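Long-range contacts in putative histidinol-phosphate aminotransferase (Erwinia carotovora atroseptica, PDB 3LY1), which binds pyridoxal 5'-phosphate and probably catalyses the transfer of amino groups, possibly with histidinol phosphate as a substrate: residues H64-A75 with R221-I232; G141-N152 with N173-A183. All blocks are in the same frame, centred on the assembly; numbering follows the deposited sequence. Where two conformers were deposited one is given.

Following the chain from the N terminus, strand 71-74, an outermost strand of the seven-stranded mixed sheet within this chain, follows helix 50-63 and meets its partner 223-226 only much later; interaction 1 thus closes a loop of 145 intervening residues. Within that loop, interaction 2 closes a far shorter one, pairing strands 143-148 and 174-179 across the connection through helix 160-168. The two contacts are therefore nested and do not cross. Strand 205-210 lies between 174-179 and 223-226, so both belong to the same sheet. Both also reach pyridoxal phosphate: interaction 1 at its phosphate, interaction 2 at its ring.

Interaction 1: residues H64-A75 with R221-I232; sequences HQVEAPSILLTA and RVGYAVAHPTVI. With PLP (pyridoxal-5'-phosphate), chain E; EDO (1,2-ethanediol), chain H.
His64 and Tyr224 meet from opposite directions, and a nearly straight hydrogen bond of 2.7 Å joins His64 NE2 to Tyr224 OH. The hydroxyl lies in the plane of the imidazole, at its edge; the two rings meet rim to rim with planes 61° apart. Val226 covers one imidazole face with a CH-pi contact, CG2 standing 3.9 Å from the centroid of the His64 ring, and the same methyl packs against Ile71 CD1. Tyr224 reaches the histidine with CG between its backbone N and carbonyl carbon (chi1 61°). Beneath these side chains runs an antiparallel ladder in which Leu72 pairs with Ala225 and Thr74 with Gly223 through two backbone bonds each. Past the strands, Ser70 OG donates to Ala227 O at 2.7 Å, while Ile232, from helix 229-235, lays its branches over Ser70 and Leu72.

At the other end Arg221, its chain bent at chi2 and chi3, grips the cofactor phosphate edge-on: NH2 donates to PLP O1P at 2.8 Å and NH1 to PLP O3P at 2.9 Å. A water links Arg221 NH2 to Ala75 O. Farther out, His64 ND1 bonds to Ser195 OG, and Tyr48 of the second subunit packs on Arg221. The paired, in-plane N-H groups probably balance much of the phosphate's negative charge and fix the orientation of the guanidinium.

Interaction 2: residues G141-N152 with N173-A183; sequences GPSIVYLVNPNN and NTMFIVDEAYA. With PLP (pyridoxal-5'-phosphate), chain E.
The central parallel strands 143-148 and 174-179 form a beta-alpha-beta unit with helix 160-168, and their C-terminal ends carry part of the pyridoxal phosphate site. There Asp179 OD2 receives two donors: Tyr146 OH at 2.6 Å, on the anti lone pair, and the pyridine N1 of PLP at 2.7 Å. Tyr146 leans across to the carboxylate with CG anti to its backbone N (chi1 175°), its ring plane turned 47° from that of the carboxylate. The other oxygen, Asp179 OD1, accepts from Ala181 N in an Asx turn, so both ends of the carboxylate are held.

The cofactor's pyridine ring is held at its phenolic oxygen too: PLP O3 lies 2.5 Å from Tyr182 OH, a hydrogen bond, and accepts from Asn152 ND2 at 2.8 Å. Asn152 OD1 is in turn bound by Arg329. Val148 CG1 touches the cofactor methyl C2A, and Ala181 CB lies against the pyridine ring.

This aspartate-to-pyridine bond is a hallmark of fold-type I aminotransferases, where the carboxylate is thought to stabilise a protonated N1 and so strengthen the cofactor as an electron sink. Behind the site, seven backbone hydrogen bonds run from Ser143 N to Asn149 N in parallel register. On the face shared with Tyr146 and Asp179, Ile177 sets CG2 at the edge of the tyrosine ring and presses CD1 tightly on Ile144 CG2, at 3.5 Å. On the other face Val145 lies beside Phe176, whose ring meets Trp166 of helix 160-168 edge-to-face. Beyond the strands a cis peptide precedes Pro150, whose ring packs on Tyr182 CB, and one water joins Pro150 O, Asp179 O and Tyr182 N.

Interaction 1: residues H64-A75 with R221-I232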
loop_
_atom_site.group_PDB
_atom_site.type_symbol
_atom_site.label_atom_id
_atom_site.label_comp_id
_atom_site.label_asym_id
_atom_site.label_seq_id
_atom_site.Cartn_x
_atom_site.Cartn_y
_atom_site.Cartn_z
ATOM N N HIS A 64 0.267 7.085 -21.349
ATOM C CA HIS A 64 1.622 7.626 -21.389
ATOM C C HIS A 64 2.421 7.184 -22.607
ATOM O O HIS A 64 3.621 7.419 -22.654
ATOM C CB HIS A 64 2.358 7.243 -20.105
ATOM C CG HIS A 64 1.913 8.035 -18.929
ATOM N ND1 HIS A 64 2.335 9.330 -18.713
ATOM C CD2 HIS A 64 1.042 7.749 -17.936
ATOM C CE1 HIS A 64 1.761 9.793 -17.616
ATOM N NE2 HIS A 64 0.969 8.855 -17.128
ATOM N N GLN A 65 1.751 6.549 -23.578
ATOM C CA GLN A 65 2.393 5.979 -24.786
ATOM C C GLN A 65 3.655 5.186 -24.483
ATOM O O GLN A 65 4.721 5.404 -25.092
ATOM C CB GLN A 65 2.685 7.056 -25.844
ATOM C CG GLN A 65 1.466 7.869 -26.255
ATOM C CD GLN A 65 1.819 9.124 -27.073
ATOM O OE1 GLN A 65 1.088 10.101 -27.036
ATOM N NE2 GLN A 65 2.941 9.099 -27.793
ATOM N N VAL A 66 3.507 4.236 -23.563
ATOM C CA VAL A 66 4.566 3.303 -23.201
ATOM C C VAL A 66 3.930 1.913 -23.208
ATOM O O VAL A 66 2.713 1.787 -23.415
ATOM C CB VAL A 66 5.165 3.618 -21.818
ATOM C CG1 VAL A 66 5.937 4.960 -21.854
ATOM C CG2 VAL A 66 4.073 3.593 -20.684
ATOM N N GLU A 67 4.737 0.880 -23.020
ATOM C CA GLU A 67 4.194 -0.483 -22.898
ATOM C C GLU A 67 3.935 -0.776 -21.395
ATOM O O GLU A 67 4.359 -0.011 -20.555
ATOM C CB GLU A 67 5.148 -1.497 -23.522
ATOM C CG GLU A 67 5.433 -1.258 -25.014
ATOM C CD GLU A 67 4.183 -1.435 -25.907
ATOM O OE1 GLU A 67 3.150 -1.974 -25.456
ATOM O OE2 GLU A 67 4.228 -1.046 -27.094
ATOM N N ALA A 68 3.234 -1.858 -21.064
ATOM C CA ALA A 68 2.847 -2.138 -19.666
ATOM C C ALA A 68 4.036 -2.309 -18.733
ATOM O O ALA A 68 3.964 -1.895 -17.570
ATOM C CB ALA A 68 1.936 -3.359 -19.585
ATOM N N PRO A 69 5.153 -2.868 -19.225
ATOM C CA PRO A 69 6.283 -2.985 -18.311
ATOM C C PRO A 69 6.934 -1.655 -17.860
ATOM O O PRO A 69 7.832 -1.692 -17.014
ATOM C CB PRO A 69 7.284 -3.830 -19.110
ATOM C CG PRO A 69 6.419 -4.654 -20.025
ATOM C CD PRO A 69 5.365 -3.668 -20.445
ATOM N N SER A 70 6.501 -0.532 -18.437
ATOM C CA SER A 70 6.933 0.802 -18.074
ATOM C C SER A 70 6.018 1.475 -17.033
ATOM O O SER A 70 6.218 2.656 -16.694
ATOM C CB SER A 70 7.039 1.667 -19.353
ATOM O OG SER A 70 8.311 1.476 -19.966
ATOM N N ILE A 71 5.020 0.752 -16.538
ATOM C CA ILE A 71 4.125 1.237 -15.474
ATOM C C ILE A 71 4.275 0.379 -14.202
ATOM O O ILE A 71 4.231 -0.846 -14.269
ATOM C CB ILE A 71 2.640 1.235 -15.935
ATOM C CG1 ILE A 71 2.464 2.145 -17.134
ATOM C CG2 ILE A 71 1.637 1.691 -14.788
ATOM C CD1 ILE A 71 3.002 3.596 -16.903
ATOM N N LEU A 72 4.443 1.024 -13.049
ATOM C CA LEU A 72 4.309 0.369 -11.741
ATOM C C LEU A 72 3.242 1.046 -10.928
ATOM O O LEU A 72 3.389 2.226 -10.580
ATOM C CB LEU A 72 5.610 0.404 -10.925
ATOM C CG LEU A 72 5.623 -0.317 -9.575
ATOM C CD1 LEU A 72 5.573 -1.832 -9.745
ATOM C CD2 LEU A 72 6.912 0.049 -8.829
ATOM N N LEU A 73 2.164 0.314 -10.634
ATOM C CA LEU A 73 1.094 0.817 -9.790
ATOM C C LEU A 73 1.483 0.724 -8.340
ATOM O O LEU A 73 2.086 -0.276 -7.891
ATOM C CB LEU A 73 -0.214 0.045 -10.034
ATOM C CG LEU A 73 -1.134 0.428 -11.183
ATOM C CD1 LEU A 73 -1.987 -0.800 -11.503
ATOM C CD2 LEU A 73 -1.976 1.684 -10.900
ATOM N N THR A 74 1.158 1.770 -7.591
ATOM C CA THR A 74 1.585 1.884 -6.205
ATOM C C THR A 74 0.432 2.452 -5.392
ATOM O O THR A 74 -0.580 3.022 -5.945
ATOM C CB THR A 74 2.890 2.774 -6.014
ATOM O OG1 THR A 74 2.633 4.125 -6.421
ATOM C CG2 THR A 74 4.161 2.228 -6.812
ATOM N N ALA A 75 0.519 2.247 -4.088
ATOM C CA ALA A 75 -0.542 2.743 -3.176
ATOM C C ALA A 75 -0.268 4.197 -2.844
ATOM O O ALA A 75 0.408 4.524 -1.861
ATOM C CB ALA A 75 -0.667 1.869 -1.916
ATOM N N ARG A 221 -5.805 5.794 -2.316
ATOM C CA ARG A 221 -4.453 5.258 -2.405
ATOM C C ARG A 221 -4.131 4.590 -3.762
ATOM O O ARG A 221 -3.883 3.382 -3.841
ATOM C CB ARG A 221 -4.140 4.326 -1.208
ATOM C CG ARG A 221 -4.715 4.812 0.135
ATOM C CD ARG A 221 -4.252 6.220 0.517
ATOM N NE ARG A 221 -2.778 6.362 0.496
ATOM C CZ ARG A 221 -2.111 7.296 -0.178
ATOM N NH1 ARG A 221 -2.766 8.219 -0.860
ATOM N NH2 ARG A 221 -0.779 7.332 -0.139
ATOM N N VAL A 222 -4.127 5.395 -4.819
ATOM C CA VAL A 222 -3.738 4.934 -6.136
ATOM C C VAL A 222 -2.764 5.919 -6.744
ATOM O O VAL A 222 -3.092 7.073 -6.952
ATOM C CB VAL A 222 -4.967 4.735 -7.097
ATOM C CG1 VAL A 222 -4.526 4.013 -8.384
ATOM C CG2 VAL A 222 -6.146 3.982 -6.411
ATOM N N GLY A 223 -1.547 5.461 -7.015
ATOM C CA GLY A 223 -0.590 6.230 -7.777
ATOM C C GLY A 223 0.201 5.287 -8.652
ATOM O O GLY A 223 -0.108 4.093 -8.719
ATOM N N TYR A 224 1.203 5.821 -9.352
ATOM C CA TYR A 224 2.003 5.008 -10.252
ATOM C C TYR A 224 3.329 5.695 -10.609
ATOM O O TYR A 224 3.503 6.917 -10.385
ATOM C CB TYR A 224 1.227 4.602 -11.520
ATOM C CG TYR A 224 0.758 5.737 -12.392
ATOM C CD1 TYR A 224 -0.373 6.465 -12.071
ATOM C CD2 TYR A 224 1.449 6.085 -13.548
ATOM C CE1 TYR A 224 -0.825 7.493 -12.877
ATOM C CE2 TYR A 224 1.021 7.141 -14.348
ATOM C CZ TYR A 224 -0.123 7.830 -14.027
ATOM O OH TYR A 224 -0.535 8.863 -14.837
ATOM N N ALA A 225 4.270 4.874 -11.073
ATOM C CA ALA A 225 5.522 5.332 -11.687
ATOM C C ALA A 225 5.511 5.006 -13.195
ATOM O O ALA A 225 4.936 3.987 -13.643
ATOM C CB ALA A 225 6.734 4.731 -10.994
ATOM N N VAL A 226 6.137 5.878 -13.972
ATOM C CA VAL A 226 6.412 5.658 -15.388
ATOM C C VAL A 226 7.922 5.715 -15.600
ATOM O O VAL A 226 8.605 6.644 -15.110
ATOM C CB VAL A 226 5.685 6.673 -16.276
ATOM C CG1 VAL A 226 5.748 6.214 -17.761
ATOM C CG2 VAL A 226 4.227 6.917 -15.779
ATOM N N ALA A 227 8.492 4.687 -16.233
ATOM C CA ALA A 227 9.931 4.684 -16.483
ATOM C C ALA A 227 10.280 3.639 -17.535
ATOM O O ALA A 227 9.421 2.873 -17.962
ATOM C CB ALA A 227 10.689 4.417 -15.184
ATOM N N HIS A 228 11.555 3.569 -17.919
ATOM C CA HIS A 228 12.001 2.495 -18.810
ATOM C C HIS A 228 11.699 1.169 -18.090
ATOM O O HIS A 228 11.739 1.120 -16.868
ATOM C CB HIS A 228 13.500 2.640 -19.095
ATOM C CG HIS A 228 14.026 1.689 -20.135
ATOM N ND1 HIS A 228 14.648 0.497 -19.814
ATOM C CD2 HIS A 228 14.087 1.796 -21.482
ATOM C CE1 HIS A 228 15.026 -0.109 -20.928
ATOM N NE2 HIS A 228 14.689 0.654 -21.957
ATOM N N PRO A 229 11.402 0.091 -18.834
ATOM C CA PRO A 229 11.124 -1.151 -18.119
ATOM C C PRO A 229 12.204 -1.660 -17.181
ATOM O O PRO A 229 11.850 -2.262 -16.194
ATOM C CB PRO A 229 10.897 -2.152 -19.239
ATOM C CG PRO A 229 10.306 -1.354 -20.295
ATOM C CD PRO A 229 11.097 -0.042 -20.274
ATOM N N THR A 230 13.486 -1.422 -17.472
ATOM C CA THR A 230 14.562 -1.868 -16.603
ATOM C C THR A 230 14.464 -1.176 -15.220
ATOM O O THR A 230 14.706 -1.800 -14.185
ATOM C CB THR A 230 15.956 -1.675 -17.259
ATOM O OG1 THR A 230 16.161 -0.279 -17.558
ATOM C CG2 THR A 230 16.053 -2.510 -18.544
ATOM N N VAL A 231 14.044 0.081 -15.213
ATOM C CA VAL A 231 13.917 0.874 -13.990
ATOM C C VAL A 231 12.666 0.462 -13.214
ATOM O O VAL A 231 12.701 0.318 -11.994
ATOM C CB VAL A 231 13.862 2.370 -14.339
ATOM C CG1 VAL A 231 13.562 3.247 -13.103
ATOM C CG2 VAL A 231 15.201 2.783 -15.079
ATOM N N ILE A 232 11.549 0.285 -13.908
ATOM C CA ILE A 232 10.357 -0.230 -13.262
ATOM C C ILE A 232 10.615 -1.617 -12.605
ATOM O O ILE A 232 10.168 -1.872 -11.484
ATOM C CB ILE A 232 9.202 -0.345 -14.259
ATOM C CG1 ILE A 232 8.749 1.041 -14.730
ATOM C CG2 ILE A 232 8.059 -1.176 -13.666
ATOM C CD1 ILE A 232 8.196 1.961 -13.612
HETATM N N1 PLP E . 4.199 14.110 -4.072
HETATM C C2 PLP E . 3.854 15.381 -3.662
HETATM C C2A PLP E . 4.593 16.556 -4.253
HETATM C C3 PLP E . 2.861 15.523 -2.693
HETATM O O3 PLP E . 2.535 16.773 -2.275
HETATM C C4 PLP E . 2.230 14.378 -2.157
HETATM C C4A PLP E . 1.067 14.517 -1.209
HETATM O O4A PLP E . 1.245 15.264 -0.261
HETATM C C5 PLP E . 2.603 13.097 -2.579
HETATM C C6 PLP E . 3.612 12.997 -3.538
HETATM C C5A PLP E . 1.972 11.838 -2.027
HETATM O O4P PLP E . 0.560 11.714 -2.279
HETATM P P PLP E . -0.124 10.284 -2.464
HETATM O O1P PLP E . 0.563 9.221 -1.666
HETATM O O2P PLP E . -0.024 10.076 -3.951
HETATM O O3P PLP E . -1.546 10.567 -2.008
HETATM C C1 EDO H . -3.538 9.702 -13.960
HETATM O O1 EDO H . -2.501 10.676 -13.961
HETATM C C2 EDO H . -3.952 9.443 -15.399
HETATM O O2 EDO H . -4.861 10.469 -15.780
HETATM O O HOH W 1 9.468 -3.618 -16.061
HETATM O O HOH W 2 -0.019 4.642 0.713
#

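Interaction 2: residues G141-N152 with N173-A183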
loop_
_atom_site.group_PDB
_atom_site.type_symbol
_atom_site.label_atom_id
_atom_site.label_comp_id
_atom_site.label_asym_id
_atom_site.label_seq_id
_atom_site.Cartn_x
_atom_site.Cartn_y
_atom_site.Cartn_z
ATOM N N GLY A 141 30.303 9.950 -6.787
ATOM C CA GLY A 141 29.436 8.782 -6.655
ATOM C C GLY A 141 28.100 8.932 -7.380
ATOM O O GLY A 141 27.863 9.912 -8.105
ATOM N N PRO A 142 27.203 7.968 -7.163
ATOM C CA PRO A 142 25.861 8.041 -7.681
ATOM C C PRO A 142 25.011 9.140 -6.997
ATOM O O PRO A 142 25.171 9.424 -5.803
ATOM C CB PRO A 142 25.279 6.644 -7.402
ATOM C CG PRO A 142 26.273 5.909 -6.614
ATOM C CD PRO A 142 27.467 6.731 -6.408
ATOM N N SER A 143 24.128 9.753 -7.773
ATOM C CA SER A 143 23.242 10.801 -7.271
ATOM C C SER A 143 21.822 10.456 -7.667
ATOM O O SER A 143 21.599 9.970 -8.773
ATOM C CB SER A 143 23.550 12.177 -7.890
ATOM O OG SER A 143 24.832 12.639 -7.566
ATOM N N ILE A 144 20.872 10.734 -6.772
ATOM C CA ILE A 144 19.442 10.749 -7.128
ATOM C C ILE A 144 19.004 12.185 -7.019
ATOM O O ILE A 144 19.289 12.829 -6.014
ATOM C CB ILE A 144 18.586 9.897 -6.153
ATOM C CG1 ILE A 144 19.101 8.451 -6.115
ATOM C CG2 ILE A 144 17.068 9.963 -6.515
ATOM C CD1 ILE A 144 18.410 7.555 -5.082
ATOM N N VAL A 145 18.306 12.695 -8.035
ATOM C CA VAL A 145 17.852 14.082 -8.058
ATOM C C VAL A 145 16.335 13.992 -7.957
ATOM O O VAL A 145 15.736 13.275 -8.738
ATOM C CB VAL A 145 18.235 14.822 -9.363
ATOM C CG1 VAL A 145 17.701 16.293 -9.314
ATOM C CG2 VAL A 145 19.749 14.771 -9.619
ATOM N N TYR A 146 15.725 14.678 -6.988
ATOM C CA TYR A 146 14.263 14.636 -6.794
ATOM C C TYR A 146 13.691 16.030 -7.055
ATOM O O TYR A 146 13.979 16.962 -6.297
ATOM C CB TYR A 146 13.936 14.113 -5.388
ATOM C CG TYR A 146 12.476 14.118 -4.986
ATOM C CD1 TYR A 146 11.527 13.408 -5.719
ATOM C CD2 TYR A 146 12.043 14.823 -3.869
ATOM C CE1 TYR A 146 10.206 13.402 -5.375
ATOM C CE2 TYR A 146 10.698 14.798 -3.481
ATOM C CZ TYR A 146 9.783 14.103 -4.262
ATOM O OH TYR A 146 8.444 14.085 -3.952
ATOM N N LEU A 147 12.899 16.127 -8.128
ATOM C CA LEU A 147 12.379 17.367 -8.675
ATOM C C LEU A 147 10.858 17.299 -8.655
ATOM O O LEU A 147 10.257 16.516 -9.363
ATOM C CB LEU A 147 12.854 17.574 -10.108
ATOM C CG LEU A 147 14.361 17.649 -10.394
ATOM C CD1 LEU A 147 14.587 17.783 -11.919
ATOM C CD2 LEU A 147 15.048 18.790 -9.614
ATOM N N VAL A 148 10.268 18.086 -7.782
ATOM C CA VAL A 148 8.816 18.204 -7.682
ATOM C C VAL A 148 8.378 19.386 -8.512
ATOM O O VAL A 148 8.900 20.519 -8.341
ATOM C CB VAL A 148 8.382 18.327 -6.190
ATOM C CG1 VAL A 148 6.826 18.318 -6.108
ATOM C CG2 VAL A 148 9.022 17.183 -5.360
ATOM N N ASN A 149 7.399 19.149 -9.396
ATOM C CA ASN A 149 7.060 20.092 -10.441
ATOM C C ASN A 149 5.614 19.920 -10.817
ATOM O O ASN A 149 5.302 18.983 -11.527
ATOM C CB ASN A 149 7.901 19.852 -11.715
ATOM C CG ASN A 149 7.955 21.070 -12.627
ATOM O OD1 ASN A 149 7.845 22.227 -12.151
ATOM N ND2 ASN A 149 8.077 20.828 -13.962
ATOM N N PRO A 150 4.715 20.815 -10.355
ATOM C CA PRO A 150 4.865 21.988 -9.486
ATOM C C PRO A 150 5.373 21.613 -8.120
ATOM O O PRO A 150 5.025 20.563 -7.646
ATOM C CB PRO A 150 3.428 22.520 -9.361
ATOM C CG PRO A 150 2.720 22.056 -10.569
ATOM C CD PRO A 150 3.355 20.717 -10.902
ATOM N N ASN A 151 6.199 22.454 -7.518
ATOM C CA ASN A 151 6.775 22.177 -6.206
ATOM C C ASN A 151 5.725 22.324 -5.114
ATOM O O ASN A 151 4.846 23.148 -5.224
ATOM C CB ASN A 151 7.976 23.100 -5.948
ATOM C CG ASN A 151 8.799 22.687 -4.728
ATOM O OD1 ASN A 151 8.989 21.494 -4.457
ATOM N ND2 ASN A 151 9.316 23.678 -4.007
ATOM N N ASN A 152 5.887 21.541 -4.060
ATOM C CA ASN A 152 5.121 21.636 -2.824
ATOM C C ASN A 152 6.185 21.909 -1.808
ATOM O O ASN A 152 7.103 21.087 -1.655
ATOM C CB ASN A 152 4.376 20.305 -2.568
ATOM C CG ASN A 152 3.606 20.272 -1.230
ATOM O OD1 ASN A 152 3.521 21.273 -0.525
ATOM N ND2 ASN A 152 3.025 19.108 -0.896
ATOM N N ASN A 173 25.893 8.413 -13.732
ATOM C CA ASN A 173 25.496 7.854 -12.457
ATOM C C ASN A 173 24.397 8.637 -11.749
ATOM O O ASN A 173 24.486 8.821 -10.528
ATOM C CB ASN A 173 26.701 7.863 -11.533
ATOM C CG ASN A 173 27.303 6.567 -11.406
ATOM O OD1 ASN A 173 26.794 5.714 -10.668
ATOM N ND2 ASN A 173 28.413 6.366 -12.113
ATOM N N THR A 174 23.417 9.126 -12.510
ATOM C CA THR A 174 22.384 10.002 -11.977
ATOM C C THR A 174 21.000 9.540 -12.428
ATOM O O THR A 174 20.777 9.325 -13.609
ATOM C CB THR A 174 22.657 11.480 -12.399
ATOM O OG1 THR A 174 23.972 11.863 -11.934
ATOM C CG2 THR A 174 21.604 12.437 -11.818
HETATM N N MSE A 175 20.106 9.367 -11.461
HETATM C CA MSE A 175 18.696 9.051 -11.713
HETATM C C MSE A 175 17.864 10.256 -11.294
HETATM O O MSE A 175 18.066 10.795 -10.186
HETATM C CB MSE A 175 18.288 7.817 -10.907
HETATM C CG MSE A 175 16.813 7.485 -10.914
HETATM SE SE MSE A 175 16.241 7.112 -12.740
HETATM C CE MSE A 175 16.752 5.316 -12.967
ATOM N N PHE A 176 16.926 10.658 -12.156
ATOM C CA PHE A 176 16.058 11.784 -11.913
ATOM C C PHE A 176 14.707 11.216 -11.535
ATOM O O PHE A 176 14.162 10.388 -12.257
ATOM C CB PHE A 176 15.906 12.661 -13.166
ATOM C CG PHE A 176 17.121 13.429 -13.511
ATOM C CD1 PHE A 176 18.125 12.853 -14.275
ATOM C CD2 PHE A 176 17.289 14.729 -13.033
ATOM C CE1 PHE A 176 19.308 13.565 -14.547
ATOM C CE2 PHE A 176 18.451 15.444 -13.308
ATOM C CZ PHE A 176 19.469 14.869 -14.033
ATOM N N ILE A 177 14.180 11.637 -10.396
ATOM C CA ILE A 177 12.799 11.369 -10.022
ATOM C C ILE A 177 12.032 12.683 -10.185
ATOM O O ILE A 177 12.329 13.674 -9.515
ATOM C CB ILE A 177 12.669 10.897 -8.563
ATOM C CG1 ILE A 177 13.475 9.615 -8.279
ATOM C CG2 ILE A 177 11.181 10.703 -8.177
ATOM C CD1 ILE A 177 13.670 9.324 -6.773
ATOM N N VAL A 178 11.021 12.683 -11.051
ATOM C CA VAL A 178 10.236 13.860 -11.329
ATOM C C VAL A 178 8.813 13.604 -10.857
ATOM O O VAL A 178 8.155 12.672 -11.330
ATOM C CB VAL A 178 10.226 14.251 -12.854
ATOM C CG1 VAL A 178 9.559 15.599 -13.066
ATOM C CG2 VAL A 178 11.660 14.245 -13.456
ATOM N N ASP A 179 8.367 14.418 -9.897
ATOM C CA ASP A 179 7.118 14.210 -9.164
ATOM C C ASP A 179 6.106 15.217 -9.664
ATOM O O ASP A 179 6.177 16.399 -9.333
ATOM C CB ASP A 179 7.396 14.310 -7.636
ATOM C CG ASP A 179 6.177 14.016 -6.766
ATOM O OD1 ASP A 179 5.006 14.052 -7.294
ATOM O OD2 ASP A 179 6.400 13.773 -5.517
ATOM N N GLU A 180 5.168 14.740 -10.487
ATOM C CA GLU A 180 4.184 15.597 -11.104
ATOM C C GLU A 180 2.805 15.415 -10.496
ATOM O O GLU A 180 1.803 15.488 -11.201
ATOM C CB GLU A 180 4.178 15.344 -12.601
ATOM C CG GLU A 180 5.543 15.714 -13.261
ATOM C CD GLU A 180 5.578 15.589 -14.801
ATOM O OE1 GLU A 180 4.549 15.249 -15.452
ATOM O OE2 GLU A 180 6.676 15.854 -15.356
ATOM N N ALA A 181 2.760 15.206 -9.172
ATOM C CA ALA A 181 1.510 15.082 -8.408
ATOM C C ALA A 181 0.491 16.129 -8.823
ATOM O O ALA A 181 -0.667 15.795 -9.049
ATOM C CB ALA A 181 1.799 15.182 -6.891
ATOM N N TYR A 182 0.912 17.395 -8.944
ATOM C CA TYR A 182 -0.043 18.497 -9.169
ATOM C C TYR A 182 -0.143 19.002 -10.611
ATOM O O TYR A 182 -0.684 20.091 -10.853
ATOM C CB TYR A 182 0.272 19.675 -8.229
ATOM C CG TYR A 182 0.297 19.288 -6.757
ATOM C CD1 TYR A 182 -0.862 19.171 -6.011
ATOM C CD2 TYR A 182 1.495 19.030 -6.126
ATOM C CE1 TYR A 182 -0.810 18.765 -4.664
ATOM C CE2 TYR A 182 1.548 18.655 -4.784
ATOM C CZ TYR A 182 0.391 18.520 -4.062
ATOM O OH TYR A 182 0.454 18.113 -2.731
ATOM N N ALA A 183 0.381 18.241 -11.560
ATOM C CA ALA A 183 0.662 18.779 -12.906
ATOM C C ALA A 183 -0.600 19.160 -13.695
ATOM O O ALA A 183 -0.575 20.117 -14.446
ATOM C CB ALA A 183 1.507 17.813 -13.715
HETATM N N1 PLP E . 4.199 14.110 -4.072
HETATM C C2 PLP E . 3.854 15.381 -3.662
HETATM C C2A PLP E . 4.593 16.556 -4.253
HETATM C C3 PLP E . 2.861 15.523 -2.693
HETATM O O3 PLP E . 2.535 16.773 -2.275
HETATM C C4 PLP E . 2.230 14.378 -2.157
HETATM C C4A PLP E . 1.067 14.517 -1.209
HETATM O O4A PLP E . 1.245 15.264 -0.261
HETATM C C5 PLP E . 2.603 13.097 -2.579
HETATM C C6 PLP E . 3.612 12.997 -3.538
HETATM C C5A PLP E . 1.972 11.838 -2.027
HETATM O O4P PLP E . 0.560 11.714 -2.279
HETATM P P PLP E . -0.124 10.284 -2.464
HETATM O O1P PLP E . 0.563 9.221 -1.666
HETATM O O2P PLP E . -0.024 10.076 -3.951
HETATM O O3P PLP E . -1.546 10.567 -2.008
HETATM O O HOH W 3 7.832 18.265 -15.497
HETATM O O HOH W 4 3.827 18.109 -8.479
#